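Local coordinates for protein dihydrodipicolinate synthase (Oceanobacillus iheyensis HTE831, PDB 3D0C) that probably works as a 4-hydroxy-tetrahydrodipicolinate synthase, a TIM-barrel lyase of the DapA family that uses pyruvate in lysine biosynthesis, at residues 62-67 against 95-100; 51-56 against 68-73. The protein carries 1 engineered substitution. All blocks are in the same frame, centred on the assembly; numbering follows the deposited sequence.

In the fold
Both contacts use helix 64-78, which packs against the outside of the eight-stranded barrel. Contact 1 sets its first turn beside the next helix, 92-104, and contact 2 sets the following turns against the loop that leaves strand 49-50; their centres lie about 9 Å apart. Two polar links join them: Glu97 OE2 meets Lys68 NZ in a salt bridge of 2.6 Å, and Asn53 ND2 probably donates to Ala67 O at 2.9 Å. Contact 2 is the nearer to the predicted catalytic centre. Its loop carries Thr56, predicted to bind pyruvate, and the Pro52 side chain is about 9 Å from that of Lys167, the predicted Schiff-base lysine, whereas contact 1 lies away from these sites.

Contact 1 (62-67 against 95-100); sequences LTIEEA and AIELGK
Leu98 reaches from helix 92-104 toward the first turn of helix 64-78, where Ile64 and Ala67 receive it. From CB its chain runs on to CG, anti to the carbonyl carbon and beside the backbone N (chi1 -74°), and from there CD2 enters the interface between the helices. This methyl bridges Ile64 CG2 and Ala67 CB, 4.2 Å from each, and lies against Lys68; CD1, the other branch, comes 4.3 Å from Ile64 CD1. The leucine and isoleucine side chains meet at about a right angle; a branched isoleucine offers a methyl close to its backbone, and the small alanine leaves room for a long neighbour. The pair joins two neighbouring outer helices of the TIM barrel, helix 64-78 after strand 49-50 and helix 92-104 after strand 83-88. Ile64 CG2 also lies 4.1 Å from Glu97 OE2, at the more exposed margin, where the carboxylate finds its charge partner in Lys68. The helix carrying Ile64 starts with a capping box: Thr63 OG1 accepts from Glu66 N at 3.1 Å, while Thr63 N gives its hydrogen to the anti lone pair of Glu66 OE1 in a nearly straight bond (168°). A salt bridge to Arg279 holds that same carboxylate oxygen.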
loop_
_atom_site.group_PDB
_atom_site.type_symbol
_atom_site.label_atom_id
_atom_site.label_comp_id
_atom_site.label_asym_id
_atom_site.label_seq_id
_atom_site.Cartn_x
_atom_site.Cartn_y
_atom_site.Cartn_z
ATOM N N LEU A 62 -11.051 3.862 5.075
ATOM C CA LEU A 62 -12.137 3.274 5.853
ATOM C C LEU A 62 -11.615 2.191 6.785
ATOM O O LEU A 62 -10.649 1.494 6.456
ATOM C CB LEU A 62 -13.171 2.638 4.917
ATOM C CG LEU A 62 -13.780 3.481 3.792
ATOM C CD1 LEU A 62 -14.726 2.618 2.982
ATOM C CD2 LEU A 62 -14.520 4.682 4.377
ATOM N N THR A 63 -12.243 2.056 7.950
ATOM C CA THR A 63 -11.858 1.005 8.884
ATOM C C THR A 63 -12.468 -0.242 8.253
ATOM O O THR A 63 -13.246 -0.136 7.299
ATOM C CB THR A 63 -12.491 1.185 10.284
ATOM O OG1 THR A 63 -13.917 1.173 10.164
ATOM C CG2 THR A 63 -12.039 2.489 10.930
ATOM N N ILE A 64 -12.122 -1.412 8.776
ATOM C CA ILE A 64 -12.660 -2.671 8.260
ATOM C C ILE A 64 -14.180 -2.685 8.443
ATOM O O ILE A 64 -14.936 -3.091 7.549
ATOM C CB ILE A 64 -12.023 -3.878 9.004
ATOM C CG1 ILE A 64 -10.542 -3.998 8.631
ATOM C CG2 ILE A 64 -12.774 -5.168 8.683
ATOM C CD1 ILE A 64 -10.279 -4.211 7.144
ATOM N N GLU A 65 -14.629 -2.236 9.609
ATOM C CA GLU A 65 -16.058 -2.191 9.898
ATOM C C GLU A 65 -16.808 -1.297 8.900
ATOM O O GLU A 65 -17.873 -1.667 8.394
ATOM C CB GLU A 65 -16.272 -1.676 11.316
ATOM C CG GLU A 65 -17.715 -1.505 11.706
ATOM C CD GLU A 65 -17.845 -0.833 13.056
ATOM O OE1 GLU A 65 -17.337 0.302 13.195
ATOM O OE2 GLU A 65 -18.445 -1.431 13.975
ATOM N N GLU A 66 -16.257 -0.118 8.627
ATOM C CA GLU A 66 -16.885 0.798 7.682
ATOM C C GLU A 66 -16.892 0.215 6.274
ATOM O O GLU A 66 -17.853 0.398 5.535
ATOM C CB GLU A 66 -16.154 2.144 7.657
ATOM C CG GLU A 66 -16.167 2.906 8.963
ATOM C CD GLU A 66 -15.417 4.214 8.850
ATOM O OE1 GLU A 66 -14.237 4.184 8.439
ATOM O OE2 GLU A 66 -16.002 5.269 9.164
ATOM N N ALA A 67 -15.828 -0.483 5.894
ATOM C CA ALA A 67 -15.768 -1.064 4.555
ATOM C C ALA A 67 -16.865 -2.109 4.368
ATOM O O ALA A 67 -17.517 -2.161 3.324
ATOM C CB ALA A 67 -14.387 -1.681 4.299
ATOM N N ALA A 95 -8.663 -10.328 3.775
ATOM C CA ALA A 95 -9.290 -10.217 2.463
ATOM C C ALA A 95 -10.483 -11.162 2.442
ATOM O O ALA A 95 -11.574 -10.790 2.011
ATOM C CB ALA A 95 -8.282 -10.585 1.341
ATOM N N ILE A 96 -10.268 -12.382 2.932
ATOM C CA ILE A 96 -11.324 -13.387 2.977
ATOM C C ILE A 96 -12.461 -12.904 3.876
ATOM O O ILE A 96 -13.639 -13.065 3.545
ATOM C CB ILE A 96 -10.765 -14.738 3.489
ATOM C CG1 ILE A 96 -9.791 -15.304 2.448
ATOM C CG2 ILE A 96 -11.910 -15.719 3.758
ATOM C CD1 ILE A 96 -9.038 -16.556 2.888
ATOM N N GLU A 97 -12.100 -12.293 5.001
ATOM C CA GLU A 97 -13.086 -11.770 5.940
ATOM C C GLU A 97 -13.973 -10.735 5.231
ATOM O O GLU A 97 -15.207 -10.774 5.334
ATOM C CB GLU A 97 -12.377 -11.122 7.134
ATOM C CG GLU A 97 -13.315 -10.689 8.250
ATOM C CD GLU A 97 -12.641 -9.790 9.269
ATOM O OE1 GLU A 97 -11.396 -9.836 9.391
ATOM O OE2 GLU A 97 -13.364 -9.044 9.959
ATOM N N LEU A 98 -13.339 -9.813 4.509
ATOM C CA LEU A 98 -14.076 -8.787 3.780
ATOM C C LEU A 98 -14.898 -9.426 2.668
ATOM O O LEU A 98 -16.036 -9.032 2.420
ATOM C CB LEU A 98 -13.116 -7.761 3.175
ATOM C CG LEU A 98 -12.468 -6.749 4.122
ATOM C CD1 LEU A 98 -11.351 -6.017 3.413
ATOM C CD2 LEU A 98 -13.520 -5.770 4.602
ATOM N N GLY A 99 -14.317 -10.423 2.007
ATOM C CA GLY A 99 -15.015 -11.087 0.922
ATOM C C GLY A 99 -16.263 -11.817 1.377
ATOM O O GLY A 99 -17.342 -11.623 0.812
ATOM N N LYS A 100 -16.127 -12.656 2.398
ATOM C CA LYS A 100 -17.271 -13.407 2.900
ATOM C C LYS A 100 -18.382 -12.457 3.305
ATOM O O LYS A 100 -19.556 -12.721 3.046
ATOM C CB LYS A 100 -16.870 -14.271 4.095
ATOM C CG LYS A 100 -16.114 -15.542 3.728
ATOM C CD LYS A 100 -15.710 -16.291 4.991
ATOM C CE LYS A 100 -15.032 -17.619 4.692
ATOM N NZ LYS A 100 -15.984 -18.640 4.177
#

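Contact 2 (51-56 against 68-73); sequences VPNGNT and KQVATR
Asn53 lays its amide against Val70 and Ala71 of helix 64-78, while Pro52 rests beside it on the same turn. The apolar part of the contact belongs to the proline, whose CB comes to 4.3 Å from Ala71 CA. Here the backbones approach most closely, with 5.6 Å between the CA atoms of Pro52 and Ala71, and a small alanine suits such closeness.

The amide supplies the polar atoms, though none is hydrogen-bonded to 68-73. Asn53 OD1 faces the branched Val70, 4.1 Å from its CB, and Asn53 ND2 packs 3.7 Å from Ala71 CB. With CG beside the backbone N (chi1 -77°), the group is carried toward the helix although its CB starts off at an angle. Its strongest polar partner is Ala67 O, so a buried amide N-H is spent on a carbonyl in the first turn of helix 64-78. A leucine in its place would probably deprive Ala67 O of its side-chain donor and lose one polar tie between loop and helix. Asparagine also suits the backbone, since Asn53 takes a left-handed conformation (phi 65°, psi 38°) that it tolerates better than most residues.

The loop follows strand 49-50 of the barrel and carries Thr56, predicted to bind pyruvate, so this buried packing seats the chain leading to it. Backbone bonds of Val51 with Gly17 of strand 15-17 and of Pro52 with Gly87 of strand 83-88 hold the loop between those strands. Outside, helix 64-78 is flanked by helix 32-44, where Trp32 touches Val70, and by helix 92-104, where Ala102 touches Ala71.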
loop_
_atom_site.group_PDB
_atom_site.type_symbol
_atom_site.label_atom_id
_atom_site.label_comp_id
_atom_site.label_asym_id
_atom_site.label_seq_id
_atom_site.Cartn_x
_atom_site.Cartn_y
_atom_site.Cartn_z
ATOM N N VAL A 51 -18.731 -0.822 -8.466
ATOM C CA VAL A 51 -17.685 -1.375 -7.628
ATOM C C VAL A 51 -17.484 -0.684 -6.290
ATOM O O VAL A 51 -16.677 0.240 -6.185
ATOM C CB VAL A 51 -16.332 -1.358 -8.375
ATOM C CG1 VAL A 51 -15.282 -2.099 -7.558
ATOM C CG2 VAL A 51 -16.489 -1.977 -9.767
ATOM N N PRO A 52 -18.216 -1.117 -5.244
ATOM C CA PRO A 52 -18.042 -0.487 -3.933
ATOM C C PRO A 52 -16.677 -0.896 -3.370
ATOM O O PRO A 52 -16.171 -1.978 -3.677
ATOM C CB PRO A 52 -19.210 -1.042 -3.123
ATOM C CG PRO A 52 -19.403 -2.411 -3.702
ATOM C CD PRO A 52 -19.254 -2.160 -5.200
ATOM N N ASN A 53 -16.085 -0.030 -2.554
ATOM C CA ASN A 53 -14.769 -0.285 -1.973
ATOM C C ASN A 53 -13.642 -0.363 -2.988
ATOM O O ASN A 53 -12.714 -1.185 -2.881
ATOM C CB ASN A 53 -14.784 -1.524 -1.074
ATOM C CG ASN A 53 -15.421 -1.235 0.274
ATOM O OD1 ASN A 53 -15.308 -0.122 0.786
ATOM N ND2 ASN A 53 -16.084 -2.229 0.857
ATOM N N GLY A 54 -13.756 0.511 -3.982
ATOM C CA GLY A 54 -12.733 0.657 -4.998
ATOM C C GLY A 54 -11.920 1.823 -4.451
ATOM O O GLY A 54 -12.301 2.417 -3.437
ATOM N N ASN A 55 -10.808 2.169 -5.084
ATOM C CA ASN A 55 -10.018 3.282 -4.578
ATOM C C ASN A 55 -10.754 4.604 -4.774
ATOM O O ASN A 55 -10.484 5.571 -4.073
ATOM C CB ASN A 55 -8.647 3.315 -5.260
ATOM C CG ASN A 55 -7.692 2.277 -4.687
ATOM O OD1 ASN A 55 -6.909 1.668 -5.414
ATOM N ND2 ASN A 55 -7.745 2.083 -3.374
ATOM N N THR A 56 -11.696 4.645 -5.714
ATOM C CA THR A 56 -12.443 5.877 -5.941
ATOM C C THR A 56 -13.375 6.076 -4.759
ATOM O O THR A 56 -13.901 7.169 -4.553
ATOM C CB THR A 56 -13.299 5.826 -7.218
ATOM O OG1 THR A 56 -12.527 5.291 -8.297
ATOM C CG2 THR A 56 -13.753 7.236 -7.592
ATOM N N LYS A 68 -17.084 -2.946 5.374
ATOM C CA LYS A 68 -18.137 -3.944 5.263
ATOM C C LYS A 68 -19.489 -3.232 5.142
ATOM O O LYS A 68 -20.345 -3.643 4.354
ATOM C CB LYS A 68 -18.142 -4.855 6.491
ATOM C CG LYS A 68 -16.881 -5.686 6.648
ATOM C CD LYS A 68 -16.917 -6.463 7.945
ATOM C CE LYS A 68 -15.696 -7.350 8.089
ATOM N NZ LYS A 68 -15.666 -8.004 9.424
ATOM N N GLN A 69 -19.672 -2.163 5.916
ATOM C CA GLN A 69 -20.929 -1.411 5.882
ATOM C C GLN A 69 -21.201 -0.797 4.506
ATOM O O GLN A 69 -22.341 -0.791 4.039
ATOM C CB GLN A 69 -20.929 -0.307 6.944
ATOM C CG GLN A 69 -20.855 -0.812 8.380
ATOM C CD GLN A 69 -21.059 0.297 9.399
ATOM O OE1 GLN A 69 -20.393 1.334 9.355
ATOM N NE2 GLN A 69 -21.981 0.078 10.329
ATOM N N VAL A 70 -20.159 -0.277 3.863
ATOM C CA VAL A 70 -20.313 0.314 2.538
ATOM C C VAL A 70 -20.684 -0.760 1.522
ATOM O O VAL A 70 -21.627 -0.596 0.750
ATOM C CB VAL A 70 -19.012 1.019 2.073
ATOM C CG1 VAL A 70 -19.166 1.516 0.640
ATOM C CG2 VAL A 70 -18.694 2.180 3.001
ATOM N N ALA A 71 -19.951 -1.866 1.525
ATOM C CA ALA A 71 -20.239 -2.946 0.591
ATOM C C ALA A 71 -21.678 -3.418 0.789
ATOM O O ALA A 71 -22.446 -3.548 -0.168
ATOM C CB ALA A 71 -19.267 -4.105 0.806
ATOM N N THR A 72 -22.039 -3.668 2.043
ATOM C CA THR A 72 -23.379 -4.129 2.365
ATOM C C THR A 72 -24.426 -3.139 1.860
ATOM O O THR A 72 -25.378 -3.520 1.165
ATOM C CB THR A 72 -23.529 -4.328 3.893
ATOM O OG1 THR A 72 -22.670 -5.396 4.316
ATOM C CG2 THR A 72 -24.965 -4.672 4.259
ATOM N N ARG A 73 -24.222 -1.869 2.199
ATOM C CA ARG A 73 -25.129 -0.784 1.817
ATOM C C ARG A 73 -25.341 -0.697 0.306
ATOM O O ARG A 73 -26.474 -0.637 -0.182
ATOM C CB ARG A 73 -24.568 0.549 2.309
ATOM C CG ARG A 73 -25.464 1.749 2.040
ATOM C CD ARG A 73 -26.552 1.847 3.098
ATOM N NE ARG A 73 -27.228 3.141 3.075
ATOM C CZ ARG A 73 -27.974 3.604 4.073
ATOM N NH1 ARG A 73 -28.133 2.875 5.170
ATOM N NH2 ARG A 73 -28.557 4.792 3.977
#